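Local atomic coordinates of caspase Nc subunit 1 (Drosophila melanogaster, PDB entry 2FP3), a protein that acts as an initiator cysteine protease in the caspase activation cascade of apoptosis, including steroid-mediated cell death during metamorphosis. Residues R61-M66 / Q125-F130; Y53-R58 / K305-N310; M117-S122 / A167-L172; P176-F181 / L234-N239. The protein carries 2 engineered substitutions. One frame throughout, in Å; residues are numbered along the deposited sequence.

Interaction 1: residues R61-M66 / Q125-F130; sequences RGVLLM and QNTECF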
loop_
_atom_site.group_PDB
_atom_site.type_symbol
_atom_site.label_atom_id
_atom_site.label_comp_id
_atom_site.label_asym_id
_atom_site.label_seq_id
_atom_site.Cartn_x
_atom_site.Cartn_y
_atom_site.Cartn_z
ATOM N N ARG A 61 6.891 -6.407 13.015
ATOM C CA ARG A 61 7.212 -5.146 12.361
ATOM C C ARG A 61 6.056 -4.611 11.527
ATOM O O ARG A 61 5.780 -3.413 11.548
ATOM C CB ARG A 61 8.471 -5.298 11.497
ATOM C CG ARG A 61 8.993 -3.998 10.922
ATOM C CD ARG A 61 9.039 -2.887 11.977
ATOM N NE ARG A 61 9.932 -3.203 13.091
ATOM C CZ ARG A 61 11.260 -3.206 13.018
ATOM N NH1 ARG A 61 11.867 -2.902 11.878
ATOM N NH2 ARG A 61 11.985 -3.525 14.080
ATOM N N GLY A 62 5.375 -5.495 10.802
ATOM C CA GLY A 62 4.248 -5.054 10.002
ATOM C C GLY A 62 3.446 -6.151 9.328
ATOM O O GLY A 62 3.894 -7.302 9.207
ATOM N N VAL A 63 2.235 -5.798 8.904
ATOM C CA VAL A 63 1.364 -6.728 8.202
ATOM C C VAL A 63 0.990 -6.088 6.867
ATOM O O VAL A 63 0.572 -4.926 6.814
ATOM C CB VAL A 63 0.053 -7.010 8.981
ATOM C CG1 VAL A 63 -0.941 -7.719 8.066
ATOM C CG2 VAL A 63 0.327 -7.882 10.223
ATOM N N LEU A 64 1.152 -6.847 5.792
ATOM C CA LEU A 64 0.804 -6.370 4.466
ATOM C C LEU A 64 -0.343 -7.188 3.901
ATOM O O LEU A 64 -0.279 -8.418 3.847
ATOM C CB LEU A 64 1.993 -6.485 3.500
ATOM C CG LEU A 64 1.582 -6.416 2.019
ATOM C CD1 LEU A 64 1.026 -5.038 1.726
ATOM C CD2 LEU A 64 2.773 -6.711 1.102
ATOM N N LEU A 65 -1.402 -6.505 3.497
ATOM C CA LEU A 65 -2.535 -7.177 2.875
ATOM C C LEU A 65 -2.390 -6.798 1.412
ATOM O O LEU A 65 -2.578 -5.634 1.052
ATOM C CB LEU A 65 -3.869 -6.652 3.410
ATOM C CG LEU A 65 -5.077 -7.107 2.572
ATOM C CD1 LEU A 65 -5.173 -8.631 2.604
ATOM C CD2 LEU A 65 -6.356 -6.477 3.104
ATOM N N MET A 66 -2.024 -7.763 0.574
ATOM C CA MET A 66 -1.851 -7.485 -0.843
ATOM C C MET A 66 -2.920 -8.170 -1.672
ATOM O O MET A 66 -3.031 -9.391 -1.660
ATOM C CB MET A 66 -0.484 -7.951 -1.324
ATOM C CG MET A 66 -0.016 -7.200 -2.550
ATOM S SD MET A 66 0.912 -8.203 -3.698
ATOM C CE MET A 66 2.367 -8.543 -2.769
ATOM N N GLN A 125 -3.318 -7.503 15.596
ATOM C CA GLN A 125 -3.499 -7.050 16.966
ATOM C C GLN A 125 -2.177 -6.615 17.577
ATOM O O GLN A 125 -2.117 -5.635 18.318
ATOM C CB GLN A 125 -4.124 -8.168 17.810
ATOM C CG GLN A 125 -4.185 -7.879 19.297
ATOM C CD GLN A 125 -4.982 -8.923 20.065
ATOM O OE1 GLN A 125 -4.816 -10.130 19.858
ATOM N NE2 GLN A 125 -5.846 -8.463 20.962
ATOM N N ASN A 126 -1.110 -7.328 17.245
ATOM C CA ASN A 126 0.186 -7.001 17.807
ATOM C C ASN A 126 1.201 -6.412 16.837
ATOM O O ASN A 126 2.354 -6.172 17.212
ATOM C CB ASN A 126 0.760 -8.249 18.471
ATOM C CG ASN A 126 -0.166 -8.800 19.536
ATOM O OD1 ASN A 126 -0.676 -8.049 20.388
ATOM N ND2 ASN A 126 -0.401 -10.103 19.498
ATOM N N THR A 127 0.784 -6.166 15.598
ATOM C CA THR A 127 1.708 -5.629 14.627
ATOM C C THR A 127 1.953 -4.158 14.891
ATOM O O THR A 127 1.117 -3.470 15.490
ATOM C CB THR A 127 1.195 -5.808 13.176
ATOM O OG1 THR A 127 2.270 -5.535 12.275
ATOM C CG2 THR A 127 0.026 -4.858 12.875
ATOM N N GLU A 128 3.103 -3.677 14.433
ATOM C CA GLU A 128 3.461 -2.284 14.621
ATOM C C GLU A 128 2.994 -1.411 13.472
ATOM O O GLU A 128 2.886 -0.200 13.635
ATOM C CB GLU A 128 4.987 -2.135 14.754
ATOM C CG GLU A 128 5.584 -2.716 16.035
ATOM C CD GLU A 128 7.099 -2.701 16.035
ATOM O OE1 GLU A 128 7.712 -3.417 15.223
ATOM O OE2 GLU A 128 7.679 -1.965 16.853
ATOM N N CYS A 129 2.702 -2.017 12.323
ATOM C CA CYS A 129 2.319 -1.246 11.141
ATOM C C CYS A 129 1.443 -2.022 10.148
ATOM O O CYS A 129 1.634 -3.224 9.937
ATOM C CB CYS A 129 3.607 -0.773 10.441
ATOM S SG CYS A 129 3.400 0.098 8.874
ATOM N N PHE A 130 0.485 -1.334 9.533
ATOM C CA PHE A 130 -0.386 -1.991 8.567
ATOM C C PHE A 130 -0.336 -1.340 7.188
ATOM O O PHE A 130 -0.534 -0.135 7.049
ATOM C CB PHE A 130 -1.834 -1.984 9.048
ATOM C CG PHE A 130 -2.780 -2.659 8.102
ATOM C CD1 PHE A 130 -2.961 -4.040 8.147
ATOM C CD2 PHE A 130 -3.434 -1.928 7.113
ATOM C CE1 PHE A 130 -3.777 -4.685 7.219
ATOM C CE2 PHE A 130 -4.257 -2.565 6.174
ATOM C CZ PHE A 130 -4.426 -3.943 6.226
#
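Val63 and Phe130 pair where strands 62-68 and 130-139 of the central caspase sheet first come alongside each other, running parallel; this buried strand start is closed at its outer end by a salt bridge. The caspase fold is built on such a mainly parallel sheet with helices on both faces, and residues 125-130 lead from helix 122-126 into one of its inner strands. The backbone link is Val63 N to Cys129 O, 2.8 Å with an angle of 160° at the hydrogen. Just before it, Gly62 lies in an extended conformation with its CA 3.2 Å from Cys129 O, a carbonyl that a beta carbon here would probably crowd. Separately, Thr127 OG1 comes to 3.1 Å from Gly62 CA. Thr127 turns its CB to Val63 CG2 at 3.7 Å, the two side chains crossing at about a right angle. Further along, Phe130 CG stands anti to the backbone N (chi1 -179°), which stretches the ring along the sheet so that CZ lies 3.9 Å from Leu65 CB while CD1 meets Val63 CG1 more loosely. Branched aliphatic residues suit this face, which is also packed by Phe164 and Leu172. The charged pair is well compensated for its buried position: Arg61 NH2 also reaches Phe313 O, and Glu128 OE2 binds Lys54 NZ. Arg61 bends back at its second and third torsions to present its inner nitrogen, and Arg61 NE, with its acceptor in the guanidinium plane, meets Glu128 OE1 on the syn side at 3.1 Å, 30° out of the carboxylate plane.

Interaction 2: residues Y53-R58 / K305-N310; sequences YKMQSR and KKLYFN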
loop_
_atom_site.group_PDB
_atom_site.type_symbol
_atom_site.label_atom_id
_atom_site.label_comp_id
_atom_site.label_asym_id
_atom_site.label_seq_id
_atom_site.Cartn_x
_atom_site.Cartn_y
_atom_site.Cartn_z
ATOM N N TYR A 53 6.473 6.743 14.741
ATOM C CA TYR A 53 5.726 5.529 15.046
ATOM C C TYR A 53 6.717 4.456 15.432
ATOM O O TYR A 53 7.763 4.305 14.791
ATOM C CB TYR A 53 4.916 5.036 13.845
ATOM C CG TYR A 53 3.748 5.923 13.465
ATOM C CD1 TYR A 53 2.609 6.008 14.270
ATOM C CD2 TYR A 53 3.797 6.686 12.296
ATOM C CE1 TYR A 53 1.530 6.849 13.909
ATOM C CE2 TYR A 53 2.751 7.518 11.929
ATOM C CZ TYR A 53 1.620 7.606 12.727
ATOM O OH TYR A 53 0.610 8.452 12.325
ATOM N N LYS A 54 6.379 3.705 16.473
ATOM C CA LYS A 54 7.246 2.636 16.943
ATOM C C LYS A 54 7.397 1.554 15.871
ATOM O O LYS A 54 6.407 1.019 15.377
ATOM C CB LYS A 54 6.678 2.037 18.230
ATOM C CG LYS A 54 7.646 1.119 18.971
ATOM C CD LYS A 54 7.047 0.572 20.281
ATOM C CE LYS A 54 6.047 -0.562 20.029
ATOM N NZ LYS A 54 6.709 -1.753 19.407
ATOM N N MET A 55 8.641 1.259 15.513
ATOM C CA MET A 55 8.973 0.246 14.515
ATOM C C MET A 55 10.263 -0.453 14.945
ATOM O O MET A 55 11.290 -0.355 14.268
ATOM C CB MET A 55 9.192 0.891 13.148
ATOM C CG MET A 55 7.949 1.499 12.549
ATOM S SD MET A 55 6.708 0.261 12.197
ATOM C CE MET A 55 7.102 -0.174 10.503
ATOM N N GLN A 56 10.207 -1.178 16.057
ATOM C CA GLN A 56 11.397 -1.844 16.571
ATOM C C GLN A 56 11.245 -3.291 17.050
ATOM O O GLN A 56 12.221 -3.888 17.508
ATOM C CB GLN A 56 11.983 -0.977 17.689
ATOM C CG GLN A 56 10.915 -0.347 18.569
ATOM C CD GLN A 56 11.460 0.712 19.528
ATOM O OE1 GLN A 56 11.989 1.748 19.109
ATOM N NE2 GLN A 56 11.326 0.454 20.827
ATOM N N SER A 57 10.044 -3.862 16.941
ATOM C CA SER A 57 9.819 -5.246 17.378
ATOM C C SER A 57 10.557 -6.161 16.422
ATOM O O SER A 57 10.945 -5.727 15.341
ATOM C CB SER A 57 8.331 -5.595 17.336
ATOM O OG SER A 57 7.954 -6.077 16.053
ATOM N N ARG A 58 10.754 -7.426 16.782
ATOM C CA ARG A 58 11.459 -8.291 15.844
ATOM C C ARG A 58 10.656 -9.314 15.065
ATOM O O ARG A 58 11.207 -9.990 14.210
ATOM C CB ARG A 58 12.678 -8.962 16.494
ATOM C CG ARG A 58 12.506 -9.538 17.874
ATOM C CD ARG A 58 13.886 -9.915 18.388
ATOM N NE ARG A 58 13.889 -10.385 19.767
ATOM C CZ ARG A 58 14.997 -10.635 20.457
ATOM N NH1 ARG A 58 16.184 -10.456 19.894
ATOM N NH2 ARG A 58 14.918 -11.069 21.708
ATOM N N LYS A 305 3.189 11.495 12.524
ATOM C CA LYS A 305 4.511 11.112 13.002
ATOM C C LYS A 305 5.297 10.542 11.825
ATOM O O LYS A 305 4.710 10.147 10.823
ATOM C CB LYS A 305 4.410 10.042 14.095
ATOM C CG LYS A 305 3.714 10.486 15.372
ATOM C CD LYS A 305 3.591 9.309 16.322
ATOM C CE LYS A 305 2.901 9.682 17.617
ATOM N NZ LYS A 305 2.906 8.511 18.540
ATOM N N LYS A 306 6.619 10.496 11.944
ATOM C CA LYS A 306 7.434 9.945 10.874
ATOM C C LYS A 306 7.327 8.425 10.900
ATOM O O LYS A 306 7.157 7.814 11.968
ATOM C CB LYS A 306 8.900 10.347 11.048
ATOM C CG LYS A 306 9.164 11.851 11.093
ATOM C CD LYS A 306 9.052 12.523 9.733
ATOM C CE LYS A 306 9.257 14.031 9.886
ATOM N NZ LYS A 306 9.187 14.785 8.608
ATOM N N LEU A 307 7.417 7.812 9.727
ATOM C CA LEU A 307 7.372 6.368 9.641
ATOM C C LEU A 307 8.657 5.825 9.032
ATOM O O LEU A 307 8.847 5.877 7.810
ATOM C CB LEU A 307 6.178 5.895 8.803
ATOM C CG LEU A 307 6.150 4.375 8.609
ATOM C CD1 LEU A 307 6.221 3.700 9.965
ATOM C CD2 LEU A 307 4.910 3.936 7.884
ATOM N N TYR A 308 9.551 5.336 9.887
ATOM C CA TYR A 308 10.795 4.726 9.428
ATOM C C TYR A 308 10.542 3.231 9.542
ATOM O O TYR A 308 10.002 2.763 10.541
ATOM C CB TYR A 308 11.982 5.117 10.312
ATOM C CG TYR A 308 12.456 6.532 10.103
ATOM C CD1 TYR A 308 12.013 7.563 10.929
ATOM C CD2 TYR A 308 13.333 6.849 9.050
ATOM C CE1 TYR A 308 12.427 8.885 10.716
ATOM C CE2 TYR A 308 13.751 8.164 8.828
ATOM C CZ TYR A 308 13.297 9.174 9.664
ATOM O OH TYR A 308 13.716 10.477 9.471
ATOM N N PHE A 309 10.909 2.483 8.513
ATOM C CA PHE A 309 10.687 1.049 8.518
ATOM C C PHE A 309 11.803 0.269 9.229
ATOM O O PHE A 309 11.606 -0.891 9.619
ATOM C CB PHE A 309 10.508 0.556 7.075
ATOM C CG PHE A 309 9.178 0.932 6.460
ATOM C CD1 PHE A 309 8.011 0.252 6.810
ATOM C CD2 PHE A 309 9.086 1.979 5.550
ATOM C CE1 PHE A 309 6.773 0.614 6.265
ATOM C CE2 PHE A 309 7.856 2.351 5.002
ATOM C CZ PHE A 309 6.696 1.663 5.364
ATOM N N ASN A 310 12.958 0.914 9.406
ATOM C CA ASN A 310 14.114 0.290 10.053
ATOM C C ASN A 310 14.274 -1.150 9.570
ATOM O O ASN A 310 14.389 -2.084 10.365
ATOM C CB ASN A 310 13.947 0.311 11.572
ATOM C CG ASN A 310 13.875 1.719 12.132
ATOM O OD1 ASN A 310 14.695 2.570 11.794
ATOM N ND2 ASN A 310 12.900 1.971 13.001
HETATM O O HOH W 1 9.215 4.419 12.726
#
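Tyr53, Met55 and Asn310 join the loop leading to the first strand of the caspase domain to the loop that follows its last strand, 297-301, so that the two ends of the fold lie side by side. Neither 53-58 nor 305-310 is a regular strand, yet they run in the same direction, with Tyr53 opposite Leu307 and Met55 opposite Phe309. Among the polar links, Tyr53 N gives a hydrogen bond to Lys306 O at 3.1 Å. Water 1 accepts from Tyr308 N but sits unusually close to Tyr53 O, so a bridge through it is less certain.

The aromatic contact is a CH-pi interaction. Lys305 CB sits over one face of the Tyr53 ring, 3.8 Å from its centroid, and the extended lysine chain carries CD on across the same ring, its aliphatic part covering the aromatic surface while the amine lies beyond. Leu307 CB approaches the ring's edge, and Tyr53 OH is anchored to Asp232.

Apolar packing centres on Met55, whose flexible unbranched chain is bent at its second and third torsions. Its CG touches Leu307 CD1 at 3.8 Å, and its CE lies 3.8 Å from Phe309 CD1, Met55 and Phe309 lying alongside and pointing the same way.

Asparagine suits position 310, where the backbone takes a left-handed conformation that this residue tolerates well and the amide can serve two loops at once. Asn310 OD1 accepts from His43 N. Met55 O lies close to the Asn310 amide plane, while Asn310 ND2, 3.1 Å away, is tilted 32° from the plane of that carbonyl.

Interaction 3: residues M117-S122 / A167-L172; sequences MVTSSS and AKCPYL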
loop_
_atom_site.group_PDB
_atom_site.type_symbol
_atom_site.label_atom_id
_atom_site.label_comp_id
_atom_site.label_asym_id
_atom_site.label_seq_id
_atom_site.Cartn_x
_atom_site.Cartn_y
_atom_site.Cartn_z
ATOM N N MET A 117 -11.096 -10.210 8.296
ATOM C CA MET A 117 -10.384 -11.329 8.888
ATOM C C MET A 117 -8.948 -10.902 9.222
ATOM O O MET A 117 -8.372 -11.274 10.252
ATOM C CB MET A 117 -10.364 -12.481 7.884
ATOM C CG MET A 117 -10.492 -13.868 8.478
ATOM S SD MET A 117 -10.418 -15.133 7.177
ATOM C CE MET A 117 -11.995 -14.878 6.342
ATOM N N VAL A 118 -8.371 -10.112 8.332
ATOM C CA VAL A 118 -7.016 -9.652 8.519
ATOM C C VAL A 118 -6.920 -8.599 9.614
ATOM O O VAL A 118 -6.113 -8.743 10.535
ATOM C CB VAL A 118 -6.446 -9.123 7.189
ATOM C CG1 VAL A 118 -5.148 -8.373 7.429
ATOM C CG2 VAL A 118 -6.212 -10.305 6.243
ATOM N N THR A 119 -7.754 -7.565 9.544
ATOM C CA THR A 119 -7.699 -6.510 10.546
ATOM C C THR A 119 -8.121 -6.985 11.923
ATOM O O THR A 119 -7.762 -6.375 12.924
ATOM C CB THR A 119 -8.527 -5.273 10.129
ATOM O OG1 THR A 119 -9.806 -5.681 9.629
ATOM C CG2 THR A 119 -7.797 -4.505 9.040
ATOM N N SER A 120 -8.868 -8.084 11.975
ATOM C CA SER A 120 -9.298 -8.662 13.245
ATOM C C SER A 120 -8.362 -9.783 13.709
ATOM O O SER A 120 -8.561 -10.376 14.776
ATOM C CB SER A 120 -10.711 -9.218 13.118
ATOM O OG SER A 120 -11.658 -8.199 13.369
ATOM N N SER A 121 -7.339 -10.059 12.902
ATOM C CA SER A 121 -6.384 -11.118 13.191
ATOM C C SER A 121 -5.486 -10.863 14.396
ATOM O O SER A 121 -5.161 -9.720 14.737
ATOM C CB SER A 121 -5.481 -11.366 11.975
ATOM O OG SER A 121 -4.361 -10.481 11.967
ATOM N N SER A 122 -5.081 -11.948 15.035
ATOM C CA SER A 122 -4.173 -11.849 16.155
ATOM C C SER A 122 -2.917 -11.179 15.594
ATOM O O SER A 122 -2.253 -10.416 16.283
ATOM C CB SER A 122 -3.834 -13.248 16.690
ATOM O OG SER A 122 -3.309 -14.072 15.655
ATOM N N ALA A 167 -13.574 2.375 15.286
ATOM C CA ALA A 167 -14.609 1.444 15.702
ATOM C C ALA A 167 -14.403 0.061 15.096
ATOM O O ALA A 167 -14.435 -0.950 15.805
ATOM C CB ALA A 167 -15.978 1.977 15.316
ATOM N N LYS A 168 -14.191 0.011 13.786
ATOM C CA LYS A 168 -14.009 -1.264 13.103
ATOM C C LYS A 168 -12.613 -1.863 13.234
ATOM O O LYS A 168 -12.456 -3.079 13.186
ATOM C CB LYS A 168 -14.368 -1.119 11.627
ATOM C CG LYS A 168 -15.812 -0.717 11.385
ATOM C CD LYS A 168 -16.083 -0.527 9.898
ATOM C CE LYS A 168 -17.500 -0.018 9.624
ATOM N NZ LYS A 168 -17.683 0.343 8.184
ATOM N N CYS A 169 -11.596 -1.023 13.402
ATOM C CA CYS A 169 -10.236 -1.528 13.529
ATOM C C CYS A 169 -9.567 -1.181 14.838
ATOM O O CYS A 169 -8.550 -0.490 14.870
ATOM C CB CYS A 169 -9.371 -1.054 12.366
ATOM S SG CYS A 169 -9.732 -1.911 10.844
ATOM N N PRO A 170 -10.109 -1.713 15.943
ATOM C CA PRO A 170 -9.581 -1.473 17.287
ATOM C C PRO A 170 -8.075 -1.694 17.325
ATOM O O PRO A 170 -7.338 -0.931 17.953
ATOM C CB PRO A 170 -10.315 -2.504 18.137
ATOM C CG PRO A 170 -11.574 -2.774 17.376
ATOM C CD PRO A 170 -11.131 -2.779 15.955
ATOM N N TYR A 171 -7.632 -2.747 16.644
ATOM C CA TYR A 171 -6.213 -3.115 16.615
ATOM C C TYR A 171 -5.279 -2.142 15.901
ATOM O O TYR A 171 -4.063 -2.273 16.022
ATOM C CB TYR A 171 -6.044 -4.510 15.993
ATOM C CG TYR A 171 -6.755 -5.628 16.742
ATOM C CD1 TYR A 171 -6.878 -6.898 16.184
ATOM C CD2 TYR A 171 -7.287 -5.418 18.013
ATOM C CE1 TYR A 171 -7.512 -7.933 16.873
ATOM C CE2 TYR A 171 -7.917 -6.443 18.711
ATOM C CZ TYR A 171 -8.025 -7.696 18.143
ATOM O OH TYR A 171 -8.619 -8.709 18.859
ATOM N N LEU A 172 -5.828 -1.174 15.162
ATOM C CA LEU A 172 -4.983 -0.225 14.442
ATOM C C LEU A 172 -5.024 1.209 14.969
ATOM O O LEU A 172 -4.388 2.108 14.409
ATOM C CB LEU A 172 -5.319 -0.253 12.948
ATOM C CG LEU A 172 -4.981 -1.576 12.247
ATOM C CD1 LEU A 172 -5.441 -1.520 10.806
ATOM C CD2 LEU A 172 -3.491 -1.828 12.306
HETATM O O HOH W 2 -11.197 -5.433 12.044
#
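Thr119, in the last turn of helix 108-119, faces Cys169 with their CA atoms 6.3 Å apart, and the two segments pass one another without a direct hydrogen bond. The chain here turns from one helix into the next: Ser121 is the N-cap of helix 122-126, its OG bound to Val124 N and donating to Val118 O at 2.9 Å, a carbonyl that also accepts from Ser121 N. On the other side, residues 170-172 form a short 3-10 turn on the way to strand 177-181 of the caspase sheet.

Thr119 OG1 lies between the backbone N and the carbonyl carbon (chi1 46°), where it reaches back to Leu115 O in its own helix, while Thr119 CG2, with CB behind it, packs on Cys169 SG at 3.7 Å. Thr119 CG2 also meets Leu172 CD1 at 4.2 Å, the side chains crossing at about a right angle. Tyr171 turns its ring edge to Ser120 O, which lies near the ring plane, 3.4 Å from CE1. Thr119 O is 3.4 Å from Tyr171 CD1. Water 2 joins Thr119 OG1, Ser120 OG and Lys168 O.

Carbonyl oxygens at a helix end are electron-rich and aromatic C-H groups slightly positive; packing and a shared water thus join the segments, and the C-H to carbonyl approach probably adds a little.

Interaction 4: residues P176-F181 / L234-N239; sequences PKVLMF and LVCYAN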
loop_
_atom_site.group_PDB
_atom_site.type_symbol
_atom_site.label_atom_id
_atom_site.label_comp_id
_atom_site.label_asym_id
_atom_site.label_seq_id
_atom_site.Cartn_x
_atom_site.Cartn_y
_atom_site.Cartn_z
ATOM N N PRO A 176 0.393 3.121 12.521
ATOM C CA PRO A 176 0.584 3.600 11.145
ATOM C C PRO A 176 -0.206 2.746 10.151
ATOM O O PRO A 176 -0.018 1.526 10.098
ATOM C CB PRO A 176 2.087 3.445 10.915
ATOM C CG PRO A 176 2.680 3.269 12.293
ATOM C CD PRO A 176 1.635 2.582 13.094
ATOM N N LYS A 177 -1.078 3.378 9.367
ATOM C CA LYS A 177 -1.865 2.657 8.355
ATOM C C LYS A 177 -1.619 3.245 6.958
ATOM O O LYS A 177 -1.867 4.435 6.716
ATOM C CB LYS A 177 -3.360 2.708 8.693
ATOM C CG LYS A 177 -3.717 2.044 10.023
ATOM C CD LYS A 177 -5.207 2.118 10.309
ATOM C CE LYS A 177 -5.618 3.510 10.716
ATOM N NZ LYS A 177 -5.000 3.848 12.020
ATOM N N VAL A 178 -1.130 2.411 6.045
ATOM C CA VAL A 178 -0.833 2.847 4.686
ATOM C C VAL A 178 -1.719 2.093 3.716
ATOM O O VAL A 178 -1.531 0.898 3.507
ATOM C CB VAL A 178 0.659 2.575 4.326
ATOM C CG1 VAL A 178 1.004 3.188 2.961
ATOM C CG2 VAL A 178 1.573 3.154 5.410
ATOM N N LEU A 179 -2.689 2.793 3.133
ATOM C CA LEU A 179 -3.621 2.189 2.186
ATOM C C LEU A 179 -3.215 2.628 0.782
ATOM O O LEU A 179 -3.251 3.813 0.466
ATOM C CB LEU A 179 -5.046 2.644 2.505
ATOM C CG LEU A 179 -5.470 2.538 3.979
ATOM C CD1 LEU A 179 -6.870 3.110 4.161
ATOM C CD2 LEU A 179 -5.428 1.089 4.441
ATOM N N MET A 180 -2.826 1.672 -0.058
ATOM C CA MET A 180 -2.365 1.985 -1.410
ATOM C C MET A 180 -3.217 1.447 -2.551
ATOM O O MET A 180 -3.473 0.246 -2.636
ATOM C CB MET A 180 -0.935 1.476 -1.605
ATOM C CG MET A 180 0.063 2.030 -0.620
ATOM S SD MET A 180 1.758 1.605 -1.077
ATOM C CE MET A 180 2.126 2.915 -2.263
ATOM N N PHE A 181 -3.636 2.352 -3.431
ATOM C CA PHE A 181 -4.441 2.003 -4.596
ATOM C C PHE A 181 -3.717 2.540 -5.829
ATOM O O PHE A 181 -4.125 3.537 -6.413
ATOM C CB PHE A 181 -5.817 2.645 -4.499
ATOM C CG PHE A 181 -6.482 2.438 -3.181
ATOM C CD1 PHE A 181 -6.237 3.305 -2.119
ATOM C CD2 PHE A 181 -7.362 1.383 -2.992
ATOM C CE1 PHE A 181 -6.859 3.128 -0.888
ATOM C CE2 PHE A 181 -7.987 1.196 -1.763
ATOM C CZ PHE A 181 -7.735 2.073 -0.712
ATOM N N LEU A 234 -2.353 6.978 5.704
ATOM C CA LEU A 234 -1.899 7.538 4.444
ATOM C C LEU A 234 -2.645 6.790 3.342
ATOM O O LEU A 234 -2.764 5.554 3.390
ATOM C CB LEU A 234 -0.395 7.336 4.245
ATOM C CG LEU A 234 0.612 8.101 5.116
ATOM C CD1 LEU A 234 2.021 7.707 4.675
ATOM C CD2 LEU A 234 0.413 9.613 4.979
ATOM N N VAL A 235 -3.177 7.534 2.374
ATOM C CA VAL A 235 -3.865 6.929 1.243
ATOM C C VAL A 235 -3.051 7.338 0.033
ATOM O O VAL A 235 -2.965 8.517 -0.308
ATOM C CB VAL A 235 -5.313 7.430 1.102
ATOM C CG1 VAL A 235 -5.963 6.792 -0.127
ATOM C CG2 VAL A 235 -6.106 7.065 2.350
ATOM N N CYS A 236 -2.435 6.351 -0.608
ATOM C CA CYS A 236 -1.573 6.597 -1.756
ATOM C C CYS A 236 -2.224 6.218 -3.075
ATOM O O CYS A 236 -2.899 5.191 -3.176
ATOM C CB CYS A 236 -0.268 5.828 -1.561
ATOM S SG CYS A 236 0.388 6.042 0.112
ATOM N N TYR A 237 -2.013 7.059 -4.079
ATOM C CA TYR A 237 -2.580 6.854 -5.404
ATOM C C TYR A 237 -1.495 7.020 -6.459
ATOM O O TYR A 237 -0.434 7.571 -6.186
ATOM C CB TYR A 237 -3.643 7.908 -5.705
ATOM C CG TYR A 237 -4.605 8.232 -4.590
ATOM C CD1 TYR A 237 -5.686 7.400 -4.320
ATOM C CD2 TYR A 237 -4.461 9.401 -3.840
ATOM C CE1 TYR A 237 -6.611 7.721 -3.333
ATOM C CE2 TYR A 237 -5.377 9.732 -2.847
ATOM C CZ TYR A 237 -6.457 8.885 -2.598
ATOM O OH TYR A 237 -7.390 9.190 -1.627
ATOM N N ALA A 238 -1.779 6.551 -7.669
ATOM C CA ALA A 238 -0.862 6.695 -8.795
ATOM C C ALA A 238 -1.607 7.638 -9.740
ATOM O O ALA A 238 -1.888 7.305 -10.892
ATOM C CB ALA A 238 -0.621 5.352 -9.463
ATOM N N ASN A 239 -1.926 8.818 -9.216
ATOM C CA ASN A 239 -2.679 9.853 -9.919
ATOM C C ASN A 239 -2.267 10.160 -11.357
ATOM O O ASN A 239 -1.395 10.993 -11.610
ATOM C CB ASN A 239 -2.654 11.137 -9.092
ATOM C CG ASN A 239 -3.896 11.971 -9.282
ATOM O OD1 ASN A 239 -5.016 11.489 -9.104
ATOM N ND2 ASN A 239 -3.709 13.234 -9.633
#
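Strands 177-181 and 233-237 run side by side and parallel near the active-site end of the sheet, and Leu179 is gripped through both its backbone N and O by the second strand. Leu179 N donates to Leu234 O at 2.8 Å, and Leu179 O accepts from Cys236 N at 2.9 Å. On either side, Leu234 N binds Lys177 O and Phe181 N binds Cys236 O, the latter almost straight at 175°. Over these residues the two strand directions differ by 19°.

In the caspase fold these are inner strands of the central sheet, and in the family they come from the large- and small-subunit parts of the chain. The first leads towards position 184, inferred to be the catalytic site and occupied here by an engineered alanine; the Tyr237 side chain lies about 4 Å from that of Ala184, with Tyr237 OH bound to Asp299 and Lys161.

Val178, Met180, Leu234 and Cys236 share the face covered by helices 251-266 and 272-284. The small Cys236 side chain fits between two larger ones: its SG lies 4.1 Å from Val178 CG1, and its CB is 3.8 Å from Met180 CE, which the bend at Met180's third torsion brings back over it. Leu179, Val235 and Phe181 occupy the other face. There Phe181 presents its ring edge to the second strand, with CE1 3.8 Å from CG1 of Val235, a compact beta-branched side chain whose methyl packs against that edge.

How the interactions relate
Interactions 1 and 4 are both buried in the same sheet, and they meet where Phe130 bonds to Pro176 and Val178 through the backbone. Interaction 4, nearest the centre of the chain, relies on regular strand bonds and apolar side chains, whereas interaction 1 lies at a strand start and adds a salt bridge. That charge is shared with interaction 2, since Glu128 also holds Lys54 and Gln56. Interaction 2 ties loops together further out, with solvent-exposed lysines at its rim, and touches interaction 4 through Leu307 against Val178. Interaction 3, buried at Thr119 and Cys169 but open at Ser120, has no direct hydrogen bond between its segments; Leu172 links it to Phe130 of interaction 1 and Lys177 of interaction 4.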